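Local coordinates for protein glycoside hydrolase, GH17 family (PDB 6FCG) that probably cleaves internal beta-1,3-glucosidic bonds of laminarin, the storage glucan of marine microalgae, acting as an endo-laminarinase, at residues L86-Y89 against A94-S97; A121-K126 against A183-W188; S145-A150 against I164-E169; A194-G199 against L205-S210. All coordinates share one frame; numbering follows the deposited sequence.

All four contacts are buried in a TIM barrel; 1, 3 and 4 join strands or their ends to helices, while 2 joins a loop to a helix. Interactions 1 and 4 are polar. In 1, nearest the centre of the chain, a water and a weak, doubtful threonine pair join the end of strand 83-87 to the next helix. Interactions 2 and 3 are apolar, their centres about 8 Å apart, and both press on V166 of strand 161-168. Interaction 4 shares helix 182-197 with interaction 2 but uses its last turn, farther from the centre, where a charged lysine amine reaches a carbonyl just ahead of the next strand. Backbone bonds A121-G167 and V166-T208 tie 2, 3 and 4 together.

Interaction 1 (L86-Y89 against A94-S97); sequences LRTY and AHTS
A water molecule spans the gap between Y89 and H95, next to the place where T88 meets T96: its oxygen accepts a hydrogen bond from Y89 N at 3.2 Å and lies 3.2 Å from H95 ND1. The same water gives a weak third bond to T96 OG1. T88 OG1 also donates weakly to T96 OG1, a bond that is doubtful because the T96 hydroxyl is not securely placed; the firmer partner of that hydroxyl is the carbonyl oxygen of N90 in the intervening loop. Threonine suits position 96, since its hydroxyl can enter this polar cluster while the rest of its side chain touches V91 and M117. In T96 the methyl CG2 stands opposite the backbone N and OG1 lies beside it (chi1 -67°), which turns the hydroxyl back to the N90 carbonyl at the start of the helix. The contact thus joins strand 83-87 to helix 95-109 across the loop that follows the strand, the first turn of a beta-alpha-beta unit in the TIM barrel of this family. H95 is held on its other side as well, by NE2 to G56 N and by stacking on Y57, so both ring nitrogens have a partner. R87 and Y89 look elsewhere, toward the end of the barrel where family 17 enzymes carry their active site: R87 NH1 forms a salt bridge with E305, and NH2 bonds to N168. The long arginine reaches both, and Y89 CE2 lies over one face of the R87 guanidinium, 3.3 Å above that plane and displaced toward the rim.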
loop_
_atom_site.group_PDB
_atom_site.type_symbol
_atom_site.label_atom_id
_atom_site.label_comp_id
_atom_site.label_asym_id
_atom_site.label_seq_id
_atom_site.Cartn_x
_atom_site.Cartn_y
_atom_site.Cartn_z
ATOM N N LEU A 86 37.587 -19.720 18.750
ATOM C CA LEU A 86 36.165 -19.643 18.496
ATOM C C LEU A 86 35.361 -19.341 19.743
ATOM O O LEU A 86 35.849 -19.430 20.858
ATOM C CB LEU A 86 35.639 -20.814 17.650
ATOM C CG LEU A 86 36.063 -22.192 18.009
ATOM C CD1 LEU A 86 35.098 -22.810 18.988
ATOM C CD2 LEU A 86 36.083 -23.081 16.795
ATOM N N ARG A 87 34.128 -18.918 19.493
ATOM C CA ARG A 87 33.172 -18.490 20.484
ATOM C C ARG A 87 31.921 -19.335 20.450
ATOM O O ARG A 87 31.431 -19.712 19.391
ATOM C CB ARG A 87 32.733 -17.098 20.116
ATOM C CG ARG A 87 32.136 -16.372 21.255
ATOM C CD ARG A 87 31.462 -15.096 20.829
ATOM N NE ARG A 87 30.498 -14.831 21.876
ATOM C CZ ARG A 87 29.430 -14.066 21.768
ATOM N NH1 ARG A 87 29.177 -13.378 20.649
ATOM N NH2 ARG A 87 28.618 -13.991 22.822
ATOM N N THR A 88 31.355 -19.521 21.617
ATOM C CA THR A 88 30.249 -20.432 21.861
ATOM C C THR A 88 29.222 -19.753 22.777
ATOM O O THR A 88 29.550 -18.741 23.438
ATOM C CB THR A 88 30.865 -21.725 22.447
ATOM O OG1 THR A 88 30.744 -22.780 21.476
ATOM C CG2 THR A 88 30.257 -22.125 23.795
ATOM N N TYR A 89 27.993 -20.261 22.815
ATOM C CA TYR A 89 26.878 -19.466 23.423
ATOM C C TYR A 89 26.241 -20.017 24.705
ATOM O O TYR A 89 25.853 -19.244 25.591
ATOM C CB TYR A 89 25.803 -19.176 22.366
ATOM C CG TYR A 89 26.300 -18.185 21.353
ATOM C CD1 TYR A 89 27.030 -18.609 20.249
ATOM C CD2 TYR A 89 26.078 -16.816 21.513
ATOM C CE1 TYR A 89 27.545 -17.694 19.339
ATOM C CE2 TYR A 89 26.559 -15.897 20.595
ATOM C CZ TYR A 89 27.298 -16.332 19.510
ATOM O OH TYR A 89 27.776 -15.442 18.583
ATOM N N ALA A 94 24.722 -30.088 24.726
ATOM C CA ALA A 94 26.002 -30.824 24.627
ATOM C C ALA A 94 27.027 -30.191 23.670
ATOM O O ALA A 94 28.219 -30.477 23.768
ATOM C CB ALA A 94 25.720 -32.250 24.176
ATOM N N HIS A 95 26.520 -29.386 22.730
ATOM C CA HIS A 95 27.294 -28.793 21.651
ATOM C C HIS A 95 28.694 -28.255 22.037
ATOM O O HIS A 95 29.678 -28.606 21.422
ATOM C CB HIS A 95 26.403 -27.718 21.022
ATOM C CG HIS A 95 27.042 -26.924 19.931
ATOM N ND1 HIS A 95 27.399 -25.598 20.084
ATOM C CD2 HIS A 95 27.321 -27.241 18.650
ATOM C CE1 HIS A 95 27.913 -25.144 18.956
ATOM N NE2 HIS A 95 27.887 -26.125 18.077
ATOM N N THR A 96 28.790 -27.415 23.062
ATOM C CA THR A 96 30.054 -26.790 23.421
ATOM C C THR A 96 31.038 -27.815 23.943
ATOM O O THR A 96 32.212 -27.783 23.626
ATOM C CB THR A 96 29.814 -25.708 24.472
ATOM O OG1 THR A 96 29.063 -24.652 23.853
ATOM C CG2 THR A 96 31.123 -25.177 25.077
ATOM N N SER A 97 30.542 -28.677 24.816
ATOM C CA SER A 97 31.286 -29.793 25.359
ATOM C C SER A 97 31.812 -30.688 24.237
ATOM O O SER A 97 32.955 -31.144 24.267
ATOM C CB SER A 97 30.372 -30.563 26.329
ATOM O OG SER A 97 30.904 -31.807 26.687
HETATM O O HOH W 1 26.726 -23.054 21.825
#

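Interaction 2 (A121-K126 against A183-W188); sequences AWIDCK and AVILKW
I123 faces V184, I185 and W188 just beyond the end of strand 116-121 of the TIM barrel, and so ties the loop after that strand to helix 182-197. The contact between the two segments is wholly apolar. A branched isoleucine fits because its two arms serve different neighbours. I123 CG2 approaches both I185 CD1 at 3.9 Å and V184 CG2 at 4.0 Å, while I123 CD1 comes to W188 CD1, also at 4.0 Å. With CG2 opposite the backbone N and CG1 beside it (chi1 -64°), the arms spread over helix positions one and four residues apart. V184, I185 and W188 supply the matching apolar patch, and V166 of strand 161-168 adjoins I123, I185 and W188.

Polar bonds lie around this patch. W188 is a good choice where an apolar ring must also carry a donor: its NE1 bonds to E139, whose other carboxylate oxygen forms a salt bridge with K187. In the loop, W122 and D124 flank I123 and pair with each other. W122 NE1 donates to D124 OD1 at 2.7 Å; the oxygen lies almost in the indole plane, but the donor stands 47° out of the carboxylate plane.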
loop_
_atom_site.group_PDB
_atom_site.type_symbol
_atom_site.label_atom_id
_atom_site.label_comp_id
_atom_site.label_asym_id
_atom_site.label_seq_id
_atom_site.Cartn_x
_atom_site.Cartn_y
_atom_site.Cartn_z
ATOM N N ALA A 121 28.537 -18.867 28.830
ATOM C CA ALA A 121 27.591 -19.333 29.830
ATOM C C ALA A 121 26.356 -18.472 29.608
ATOM O O ALA A 121 26.441 -17.233 29.707
ATOM C CB ALA A 121 28.148 -19.124 31.225
ATOM N N TRP A 122 25.237 -19.108 29.272
ATOM C CA TRP A 122 24.014 -18.368 29.009
ATOM C C TRP A 122 23.329 -17.961 30.317
ATOM O O TRP A 122 23.160 -18.783 31.219
ATOM C CB TRP A 122 23.046 -19.168 28.160
ATOM C CG TRP A 122 21.908 -18.321 27.686
ATOM C CD1 TRP A 122 20.767 -18.010 28.384
ATOM C CD2 TRP A 122 21.809 -17.646 26.440
ATOM N NE1 TRP A 122 19.976 -17.178 27.634
ATOM C CE2 TRP A 122 20.584 -16.946 26.435
ATOM C CE3 TRP A 122 22.625 -17.566 25.327
ATOM C CZ2 TRP A 122 20.163 -16.179 25.349
ATOM C CZ3 TRP A 122 22.208 -16.796 24.244
ATOM C CH2 TRP A 122 20.986 -16.121 24.256
ATOM N N ILE A 123 22.903 -16.697 30.369
ATOM C CA ILE A 123 22.228 -16.118 31.516
ATOM C C ILE A 123 20.805 -15.713 31.149
ATOM O O ILE A 123 20.576 -15.008 30.157
ATOM C CB ILE A 123 23.008 -14.880 31.973
ATOM C CG1 ILE A 123 24.399 -15.289 32.454
ATOM C CG2 ILE A 123 22.270 -14.128 33.059
ATOM C CD1 ILE A 123 24.451 -16.149 33.713
ATOM N N ASP A 124 19.863 -16.132 31.985
ATOM C CA ASP A 124 18.442 -15.817 31.836
ATOM C C ASP A 124 17.905 -15.056 33.034
ATOM O O ASP A 124 18.399 -15.212 34.146
ATOM C CB ASP A 124 17.652 -17.110 31.749
ATOM C CG ASP A 124 17.748 -17.784 30.390
ATOM O OD1 ASP A 124 17.889 -17.090 29.362
ATOM O OD2 ASP A 124 17.612 -19.036 30.353
ATOM N N CYS A 125 16.872 -14.271 32.789
ATOM C CA CYS A 125 16.018 -13.712 33.812
ATOM C C CYS A 125 14.997 -14.740 34.242
ATOM O O CYS A 125 14.831 -15.771 33.597
ATOM C CB CYS A 125 15.279 -12.489 33.267
ATOM S SG CYS A 125 13.861 -12.803 32.148
ATOM N N LYS A 126 14.311 -14.452 35.342
ATOM C CA LYS A 126 13.308 -15.365 35.886
ATOM C C LYS A 126 12.177 -15.669 34.886
ATOM O O LYS A 126 11.610 -14.760 34.294
ATOM C CB LYS A 126 12.704 -14.808 37.160
ATOM C CG LYS A 126 11.780 -15.791 37.878
ATOM C CD LYS A 126 11.220 -15.142 39.127
ATOM C CE LYS A 126 10.504 -16.153 40.002
ATOM N NZ LYS A 126 9.417 -15.441 40.746
ATOM N N ALA A 183 23.420 -6.168 37.676
ATOM C CA ALA A 183 23.722 -6.800 38.962
ATOM C C ALA A 183 23.873 -8.311 38.846
ATOM O O ALA A 183 24.726 -8.908 39.538
ATOM C CB ALA A 183 22.661 -6.467 40.010
ATOM N N VAL A 184 23.049 -8.930 38.016
ATOM C CA VAL A 184 23.129 -10.393 37.850
ATOM C C VAL A 184 24.401 -10.814 37.037
ATOM O O VAL A 184 25.081 -11.746 37.427
ATOM C CB VAL A 184 21.768 -11.140 37.561
ATOM C CG1 VAL A 184 20.532 -10.254 37.721
ATOM C CG2 VAL A 184 21.833 -11.738 36.191
ATOM N N ILE A 185 24.793 -10.080 36.014
ATOM C CA ILE A 185 26.072 -10.385 35.370
ATOM C C ILE A 185 27.266 -10.184 36.332
ATOM O O ILE A 185 28.149 -11.040 36.394
ATOM C CB ILE A 185 26.293 -9.565 34.101
ATOM C CG1 ILE A 185 25.101 -9.684 33.154
ATOM C CG2 ILE A 185 27.599 -9.969 33.423
ATOM C CD1 ILE A 185 24.619 -11.082 32.825
ATOM N N LEU A 186 27.261 -9.073 37.078
ATOM C CA LEU A 186 28.268 -8.763 38.080
ATOM C C LEU A 186 28.420 -9.870 39.109
ATOM O O LEU A 186 29.526 -10.285 39.442
ATOM C CB LEU A 186 27.901 -7.466 38.797
ATOM C CG LEU A 186 28.809 -6.982 39.953
ATOM C CD1 LEU A 186 30.208 -6.651 39.458
ATOM C CD2 LEU A 186 28.185 -5.769 40.626
ATOM N N LYS A 187 27.298 -10.354 39.603
ATOM C CA LYS A 187 27.283 -11.467 40.546
ATOM C C LYS A 187 28.120 -12.651 40.051
ATOM O O LYS A 187 28.981 -13.161 40.756
ATOM C CB LYS A 187 25.849 -11.901 40.797
ATOM C CG LYS A 187 25.688 -12.972 41.848
ATOM C CD LYS A 187 24.329 -13.652 41.725
ATOM C CE LYS A 187 24.265 -14.858 42.633
ATOM N NZ LYS A 187 22.970 -15.572 42.434
ATOM N N TRP A 188 27.848 -13.097 38.834
ATOM C CA TRP A 188 28.521 -14.274 38.292
ATOM C C TRP A 188 29.939 -13.985 37.828
ATOM O O TRP A 188 30.808 -14.838 37.937
ATOM C CB TRP A 188 27.676 -14.929 37.194
ATOM C CG TRP A 188 26.414 -15.490 37.736
ATOM C CD1 TRP A 188 25.159 -15.072 37.461
ATOM C CD2 TRP A 188 26.296 -16.522 38.707
ATOM N NE1 TRP A 188 24.250 -15.807 38.175
ATOM C CE2 TRP A 188 24.924 -16.706 38.952
ATOM C CE3 TRP A 188 27.227 -17.318 39.396
ATOM C CZ2 TRP A 188 24.450 -17.652 39.838
ATOM C CZ3 TRP A 188 26.764 -18.264 40.280
ATOM C CH2 TRP A 188 25.372 -18.425 40.499
#

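Interaction 3 (S145-A150 against I164-E169); sequences SEIDRA and IAVGNE
Helix 143-156 runs over strand 161-168 with I147 CA 8.0 Å from V166 CA and A150 CA 7.4 Å from I164 CA, an outer helix of the TIM barrel laid on the strand that follows it in the chain. Two residues one helical turn apart make the contact. I147 sends its far methyl down to the sheet, where I147 CD1 comes within 4.4 Å of V166 CG2. A150, whose methyl is directed toward the strand, is small enough to let the backbone come near: A150 CB lies 4.5 Å from I164 CG2. I164 meets the helix with both arms, since its CD1 also lies 4.1 Å from A150 O. Beta-branched I164 and V166 suit a strand and give it an apolar outer surface, which W188 and L192 of helix 182-197 cover further.

Farther along the strand the chain turns polar. G167 has backbone angles that a side chain would not tolerate, and N168 and E169 follow, with N168 O bonded to Y178 OH. Their place at the end of the fourth strand is consistent with the Asn-Glu pair of clan GH-A enzymes, in which the glutamate serves as acid/base. On the helix, E146 and R149 form a salt bridge one turn apart: R149 NH2 donates to E146 OE2 at 2.9 Å from the anti side of the carboxylate, 28° out of its plane.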
loop_
_atom_site.group_PDB
_atom_site.type_symbol
_atom_site.label_atom_id
_atom_site.label_comp_id
_atom_site.label_asym_id
_atom_site.label_seq_id
_atom_site.Cartn_x
_atom_site.Cartn_y
_atom_site.Cartn_z
ATOM N N SER A 145 23.739 -23.508 37.808
ATOM C CA SER A 145 24.280 -24.731 37.244
ATOM C C SER A 145 24.944 -24.514 35.862
ATOM O O SER A 145 25.898 -25.235 35.510
ATOM C CB SER A 145 23.224 -25.810 37.176
ATOM O OG SER A 145 22.209 -25.412 36.304
ATOM N N GLU A 146 24.455 -23.544 35.085
ATOM C CA GLU A 146 25.105 -23.170 33.834
ATOM C C GLU A 146 26.518 -22.631 34.127
ATOM O O GLU A 146 27.486 -22.996 33.464
ATOM C CB GLU A 146 24.251 -22.161 33.078
ATOM C CG GLU A 146 24.819 -21.540 31.786
ATOM C CD GLU A 146 24.612 -22.360 30.512
ATOM O OE1 GLU A 146 25.181 -22.123 29.382
ATOM O OE2 GLU A 146 23.833 -23.289 30.653
ATOM N N ILE A 147 26.648 -21.778 35.127
ATOM C CA ILE A 147 27.971 -21.303 35.517
ATOM C C ILE A 147 28.839 -22.503 35.990
ATOM O O ILE A 147 30.005 -22.609 35.587
ATOM C CB ILE A 147 27.884 -20.189 36.592
ATOM C CG1 ILE A 147 27.274 -18.907 35.990
ATOM C CG2 ILE A 147 29.254 -19.915 37.215
ATOM C CD1 ILE A 147 28.125 -18.164 34.980
ATOM N N ASP A 148 28.271 -23.399 36.809
ATOM C CA ASP A 148 29.008 -24.594 37.256
ATOM C C ASP A 148 29.505 -25.423 36.077
ATOM O O ASP A 148 30.642 -25.885 36.081
ATOM C CB ASP A 148 28.170 -25.515 38.193
ATOM C CG ASP A 148 27.834 -24.873 39.558
ATOM O OD1 ASP A 148 28.487 -23.879 39.975
ATOM O OD2 ASP A 148 26.864 -25.348 40.193
ATOM N N ARG A 149 28.663 -25.628 35.076
ATOM C CA ARG A 149 29.080 -26.441 33.934
ATOM C C ARG A 149 30.204 -25.773 33.110
ATOM O O ARG A 149 31.055 -26.459 32.551
ATOM C CB ARG A 149 27.888 -26.799 33.055
ATOM C CG ARG A 149 26.990 -27.875 33.634
ATOM C CD ARG A 149 25.843 -28.262 32.698
ATOM N NE ARG A 149 25.016 -27.133 32.231
ATOM C CZ ARG A 149 23.888 -26.677 32.778
ATOM N NH1 ARG A 149 23.405 -27.210 33.880
ATOM N NH2 ARG A 149 23.254 -25.635 32.228
ATOM N N ALA A 150 30.182 -24.453 33.052
ATOM C CA ALA A 150 31.180 -23.677 32.346
ATOM C C ALA A 150 32.511 -23.850 33.044
ATOM O O ALA A 150 33.548 -24.041 32.408
ATOM C CB ALA A 150 30.776 -22.208 32.320
ATOM N N ILE A 164 35.823 -17.256 29.722
ATOM C CA ILE A 164 34.408 -17.480 30.003
ATOM C C ILE A 164 33.664 -16.153 29.870
ATOM O O ILE A 164 34.046 -15.176 30.476
ATOM C CB ILE A 164 34.171 -18.080 31.370
ATOM C CG1 ILE A 164 34.854 -19.439 31.465
ATOM C CG2 ILE A 164 32.671 -18.244 31.609
ATOM C CD1 ILE A 164 34.755 -20.108 32.820
ATOM N N ALA A 165 32.609 -16.159 29.065
ATOM C CA ALA A 165 31.709 -15.021 28.906
ATOM C C ALA A 165 30.429 -15.272 29.677
ATOM O O ALA A 165 29.726 -16.272 29.419
ATOM C CB ALA A 165 31.389 -14.816 27.447
ATOM N N VAL A 166 30.134 -14.396 30.630
ATOM C CA VAL A 166 28.898 -14.459 31.426
ATOM C C VAL A 166 27.803 -13.714 30.689
ATOM O O VAL A 166 27.740 -12.480 30.718
ATOM C CB VAL A 166 29.111 -13.822 32.806
ATOM C CG1 VAL A 166 27.822 -13.855 33.619
ATOM C CG2 VAL A 166 30.204 -14.549 33.554
ATOM N N GLY A 167 26.981 -14.461 29.984
ATOM C CA GLY A 167 25.869 -13.891 29.232
ATOM C C GLY A 167 26.152 -13.529 27.785
ATOM O O GLY A 167 27.293 -13.284 27.382
ATOM N N ASN A 168 25.095 -13.556 26.992
ATOM C CA ASN A 168 25.148 -13.116 25.625
ATOM C C ASN A 168 23.982 -12.191 25.320
ATOM O O ASN A 168 22.829 -12.644 25.100
ATOM C CB ASN A 168 25.115 -14.300 24.637
ATOM C CG ASN A 168 25.072 -13.814 23.191
ATOM O OD1 ASN A 168 26.032 -13.256 22.706
ATOM N ND2 ASN A 168 23.967 -14.002 22.527
ATOM N N GLU A 169 24.299 -10.907 25.263
ATOM C CA GLU A 169 23.299 -9.860 25.071
ATOM C C GLU A 169 22.270 -9.920 26.192
ATOM O O GLU A 169 21.098 -9.570 26.011
ATOM C CB GLU A 169 22.661 -9.916 23.665
ATOM C CG GLU A 169 23.601 -9.402 22.588
ATOM C CD GLU A 169 23.073 -9.541 21.163
ATOM O OE1 GLU A 169 21.863 -9.767 21.031
ATOM O OE2 GLU A 169 23.847 -9.432 20.177
#

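Interaction 4 (A194-G199 against L205-S210); sequences ALKKKG and LWITSS
K196 reaches over L205 so that its ammonium group meets the carbonyl of that residue, joining the last turn of helix 182-197 to the residue that leads into strand 206-212, in a beta-alpha-beta unit of the TIM barrel. The two side chains are set at a slant to each other, the lysine methylenes passing over the base of the leucine, with K196 CD 4.1 Å from L205 CB. A bend in the lysine chain at chi3 (-30°) then swings its tip to the backbone, and K196 NZ donates to L205 O at 2.7 Å, the C=O...N angle being 171°. I207 borders the amine, its CG1 4.3 Å from K196 NZ. Lysine fits here because its stem is apolar and its end charged: NZ also forms a salt bridge with D236 OD2, an oxygen that accepts from I207 N as well. A methionine in its place would probably leave the L205 carbonyl without this donor and D236 without its positive mate. L205 and I207 present an apolar side to the helix. Past K196 the helix closes in a Schellman motif at G199, whose positive phi suits glycine, with G199 N bonded to K196 O at 3.1 Å.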
loop_
_atom_site.group_PDB
_atom_site.type_symbol
_atom_site.label_atom_id
_atom_site.label_comp_id
_atom_site.label_asym_id
_atom_site.label_seq_id
_atom_site.Cartn_x
_atom_site.Cartn_y
_atom_site.Cartn_z
ATOM N N ALA A 194 36.462 -14.818 41.881
ATOM C CA ALA A 194 36.729 -15.409 43.205
ATOM C C ALA A 194 37.260 -16.847 43.108
ATOM O O ALA A 194 38.206 -17.195 43.820
ATOM C CB ALA A 194 35.485 -15.372 44.090
ATOM N N LEU A 195 36.668 -17.672 42.238
ATOM C CA LEU A 195 37.232 -19.000 41.941
ATOM C C LEU A 195 38.668 -18.938 41.414
ATOM O O LEU A 195 39.456 -19.826 41.712
ATOM C CB LEU A 195 36.386 -19.768 40.945
ATOM C CG LEU A 195 35.002 -20.252 41.386
ATOM C CD1 LEU A 195 34.350 -20.975 40.189
ATOM C CD2 LEU A 195 35.017 -21.150 42.625
ATOM N N LYS A 196 39.006 -17.917 40.628
ATOM C CA LYS A 196 40.392 -17.765 40.167
ATOM C C LYS A 196 41.342 -17.410 41.316
ATOM O O LYS A 196 42.430 -17.984 41.449
ATOM C CB LYS A 196 40.517 -16.700 39.093
ATOM C CG LYS A 196 39.757 -16.990 37.806
ATOM C CD LYS A 196 40.180 -16.125 36.606
ATOM C CE LYS A 196 40.695 -14.740 36.977
ATOM N NZ LYS A 196 40.760 -13.809 35.827
ATOM N N LYS A 197 40.944 -16.424 42.115
ATOM C CA LYS A 197 41.697 -16.064 43.297
ATOM C C LYS A 197 41.930 -17.216 44.274
ATOM O O LYS A 197 42.970 -17.286 44.856
ATOM C CB LYS A 197 40.982 -14.973 44.058
ATOM C CG LYS A 197 41.869 -14.295 45.088
ATOM C CD LYS A 197 41.193 -13.116 45.736
ATOM C CE LYS A 197 42.154 -12.385 46.650
ATOM N NZ LYS A 197 41.523 -11.140 47.148
ATOM N N LYS A 198 40.934 -18.060 44.486
ATOM C CA LYS A 198 41.027 -19.197 45.406
ATOM C C LYS A 198 41.783 -20.402 44.769
ATOM O O LYS A 198 42.064 -21.387 45.460
ATOM C CB LYS A 198 39.604 -19.575 45.959
ATOM C CG LYS A 198 39.318 -21.059 46.085
ATOM C CD LYS A 198 37.830 -21.353 46.254
ATOM C CE LYS A 198 37.650 -22.747 46.830
ATOM N NZ LYS A 198 36.252 -22.979 47.267
ATOM N N GLY A 199 42.115 -20.330 43.475
ATOM C CA GLY A 199 42.913 -21.359 42.797
ATOM C C GLY A 199 42.153 -22.471 42.080
ATOM O O GLY A 199 42.796 -23.342 41.489
ATOM N N LEU A 205 42.922 -17.171 33.084
ATOM C CA LEU A 205 41.606 -17.300 32.476
ATOM C C LEU A 205 40.895 -15.978 32.556
ATOM O O LEU A 205 40.792 -15.398 33.632
ATOM C CB LEU A 205 40.769 -18.356 33.212
ATOM C CG LEU A 205 39.371 -18.631 32.685
ATOM C CD1 LEU A 205 39.422 -19.417 31.396
ATOM C CD2 LEU A 205 38.552 -19.377 33.703
ATOM N N TRP A 206 40.448 -15.474 31.422
ATOM C CA TRP A 206 39.835 -14.161 31.376
ATOM C C TRP A 206 38.320 -14.275 31.464
ATOM O O TRP A 206 37.728 -15.170 30.870
ATOM C CB TRP A 206 40.310 -13.392 30.124
ATOM C CG TRP A 206 41.526 -12.538 30.373
ATOM C CD1 TRP A 206 42.387 -12.634 31.422
ATOM C CD2 TRP A 206 42.021 -11.474 29.549
ATOM N NE1 TRP A 206 43.381 -11.700 31.309
ATOM C CE2 TRP A 206 43.196 -10.988 30.162
ATOM C CE3 TRP A 206 41.598 -10.900 28.355
ATOM C CZ2 TRP A 206 43.934 -9.943 29.640
ATOM C CZ3 TRP A 206 42.339 -9.860 27.815
ATOM C CH2 TRP A 206 43.498 -9.391 28.463
ATOM N N ILE A 207 37.703 -13.343 32.194
ATOM C CA ILE A 207 36.262 -13.322 32.372
ATOM C C ILE A 207 35.701 -12.080 31.727
ATOM O O ILE A 207 36.273 -11.002 31.834
ATOM C CB ILE A 207 35.890 -13.331 33.850
ATOM C CG1 ILE A 207 36.673 -14.415 34.606
ATOM C CG2 ILE A 207 34.386 -13.548 34.014
ATOM C CD1 ILE A 207 36.424 -15.842 34.132
ATOM N N THR A 208 34.566 -12.228 31.053
ATOM C CA THR A 208 33.891 -11.095 30.390
ATOM C C THR A 208 32.405 -11.320 30.380
ATOM O O THR A 208 31.908 -12.286 30.970
ATOM C CB THR A 208 34.404 -10.897 28.936
ATOM O OG1 THR A 208 33.941 -9.659 28.394
ATOM C CG2 THR A 208 33.976 -12.057 28.016
ATOM N N SER A 209 31.695 -10.395 29.740
ATOM C CA SER A 209 30.313 -10.593 29.320
ATOM C C SER A 209 30.235 -10.119 27.892
ATOM O O SER A 209 30.858 -9.134 27.546
ATOM C CB SER A 209 29.351 -9.801 30.187
ATOM O OG SER A 209 28.005 -10.110 29.870
ATOM N N SER A 210 29.497 -10.830 27.048
ATOM C CA SER A 210 29.419 -10.443 25.649
ATOM C C SER A 210 28.067 -9.781 25.434
ATOM O O SER A 210 27.017 -10.384 25.657
ATOM C CB SER A 210 29.664 -11.644 24.735
ATOM O OG SER A 210 30.294 -11.229 23.531
#